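Local coordinates for protein glycoside hydrolase family 81 (Clostridium thermocellum, PDB 6FOP) that probably hydrolyses beta-1,3-glucans such as laminarin, acting as a glucanase of the bacterial cellulosome, at residues Y420-H425 / S494-N499. Residues are numbered along the deposited sequence; the frame is centred on the assembly and turned at random.
Sequences YGYFLH and SSEAIN
Gly421 and Asn499 bring the two helical segments together: their CA atoms lie 5.7 Å apart, and the short axes of 420-425 and 494-499 approach to 8.9 Å with their N-to-C directions 37° apart. Because Gly421 carries no side chain, the Asn499 amide can lie directly against its backbone, ND2 coming within 3.7 Å of Gly421 C. CG of Asn499 is anti to the backbone N (chi1 -176°), which sends the amide across the interface toward helix 416-433. There ND2 sits over one face of the Tyr422 ring, offset toward the rim and 3.5 Å from CD1; the amide and ring planes are inclined by 53°, so this is an NH2 group over the ring face and not an offset stack of amide on ring. At the far end of the same ring, Tyr422 OH donates to Glu496 OE2 over 2.6 Å. The carboxylate oxygen is met on its anti side, somewhat out of the carboxylate plane, while lying near the plane of the phenol ring; the two flat groups stand almost perpendicular. Tyr340, from helix 339-359, also hydrogen-bonds to OE2. A water completes the other end of the interface, donating to Asn499 OD1 at 2.8 Å and hydrogen-bonding to His425 ND1 in the plane of the imidazole. Gln502 is a second partner of OD1, and His425 NE2 is bonded to Gln429. Both segments belong to the helical C-terminal domain of this family 81 enzyme, and Pro580 touches both Tyr422 and Asn499. With every touching residue buried, the bonds to OD1 probably set which way the amide is turned, whereas Tyr422 and Tyr340 together hold the position of Glu496 OE2, in a side chain that borders a bound methylpentanediol.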
# COMPACT_ATOMS: atom_id res chain seq x y z
N TYR A 420 5.29 6.15 -11.26
CA TYR A 420 4.58 7.39 -11.49
C TYR A 420 4.71 8.36 -10.31
O TYR A 420 4.55 9.56 -10.50
CB TYR A 420 3.13 7.13 -11.83
CG TYR A 420 2.89 6.31 -13.08
CD1 TYR A 420 3.89 5.96 -13.95
CD2 TYR A 420 1.61 5.82 -13.34
CE1 TYR A 420 3.66 5.18 -15.06
CE2 TYR A 420 1.36 5.04 -14.43
CZ TYR A 420 2.38 4.69 -15.29
OH TYR A 420 2.18 3.90 -16.38
N GLY A 421 5.01 7.88 -9.12
CA GLY A 421 5.22 8.76 -7.98
C GLY A 421 6.30 9.82 -8.26
O GLY A 421 6.16 10.96 -7.85
N TYR A 422 7.36 9.41 -8.95
CA TYR A 422 8.42 10.35 -9.31
C TYR A 422 7.93 11.41 -10.30
O TYR A 422 8.29 12.59 -10.18
CB TYR A 422 9.61 9.61 -9.91
CG TYR A 422 10.38 8.76 -8.94
CD1 TYR A 422 11.18 9.33 -7.95
CD2 TYR A 422 10.37 7.35 -9.02
CE1 TYR A 422 11.91 8.55 -7.08
CE2 TYR A 422 11.12 6.57 -8.13
CZ TYR A 422 11.88 7.16 -7.15
OH TYR A 422 12.62 6.41 -6.27
N PHE A 423 7.13 11.01 -11.28
CA PHE A 423 6.55 11.96 -12.25
C PHE A 423 5.63 12.95 -11.52
O PHE A 423 5.65 14.16 -11.79
CB PHE A 423 5.73 11.24 -13.35
CG PHE A 423 6.55 10.54 -14.40
CD1 PHE A 423 7.30 9.41 -14.11
CD2 PHE A 423 6.55 11.01 -15.70
CE1 PHE A 423 8.06 8.78 -15.09
CE2 PHE A 423 7.29 10.38 -16.69
CZ PHE A 423 8.07 9.27 -16.38
N LEU A 424 4.84 12.43 -10.58
CA LEU A 424 3.94 13.25 -9.81
C LEU A 424 4.68 14.23 -8.91
O LEU A 424 4.24 15.36 -8.73
CB LEU A 424 2.98 12.37 -9.00
CG LEU A 424 2.02 11.52 -9.83
CD1 LEU A 424 1.25 10.60 -8.88
CD2 LEU A 424 1.09 12.37 -10.67
N HIS A 425 5.80 13.79 -8.35
CA HIS A 425 6.61 14.67 -7.52
C HIS A 425 7.10 15.89 -8.35
O HIS A 425 6.94 17.04 -7.94
CB HIS A 425 7.75 13.95 -6.83
CG HIS A 425 8.45 14.79 -5.83
ND1 HIS A 425 9.67 14.45 -5.30
CD2 HIS A 425 8.11 15.96 -5.23
CE1 HIS A 425 10.05 15.37 -4.43
NE2 HIS A 425 9.13 16.31 -4.39
N SER A 494 8.42 0.28 0.53
CA SER A 494 7.32 1.10 1.03
C SER A 494 7.59 2.60 0.82
O SER A 494 6.66 3.39 0.67
CB SER A 494 7.02 0.83 2.51
OG SER A 494 8.10 1.21 3.35
N SER A 495 8.86 2.98 0.82
CA SER A 495 9.21 4.38 0.64
C SER A 495 8.92 4.87 -0.77
O SER A 495 8.54 6.04 -0.94
CB SER A 495 10.68 4.60 1.06
OG SER A 495 11.54 3.57 0.57
N GLU A 496 9.06 4.03 -1.80
CA GLU A 496 8.61 4.45 -3.13
C GLU A 496 7.07 4.57 -3.27
O GLU A 496 6.59 5.39 -4.04
CB GLU A 496 9.18 3.60 -4.26
CG GLU A 496 10.62 3.97 -4.58
CD GLU A 496 11.19 3.32 -5.81
OE1 GLU A 496 10.68 2.25 -6.21
OE2 GLU A 496 12.19 3.87 -6.35
N ALA A 497 6.32 3.80 -2.49
CA ALA A 497 4.86 3.98 -2.43
C ALA A 497 4.57 5.34 -1.78
O ALA A 497 3.81 6.17 -2.30
CB ALA A 497 4.23 2.85 -1.63
N ILE A 498 5.23 5.61 -0.66
CA ILE A 498 5.03 6.86 0.08
C ILE A 498 5.46 8.09 -0.72
O ILE A 498 4.83 9.15 -0.60
CB ILE A 498 5.69 6.76 1.47
CG1 ILE A 498 4.86 5.82 2.38
CG2 ILE A 498 5.91 8.12 2.12
CD1 ILE A 498 5.64 5.26 3.56
N ASN A 499 6.47 7.94 -1.58
CA ASN A 499 6.85 9.02 -2.48
C ASN A 499 5.69 9.42 -3.37
O ASN A 499 5.45 10.63 -3.61
CB ASN A 499 8.02 8.57 -3.34
CG ASN A 499 8.55 9.66 -4.25
OD1 ASN A 499 8.84 10.78 -3.81
ND2 ASN A 499 8.71 9.33 -5.52
O HOH W 1 10.76 11.88 -5.54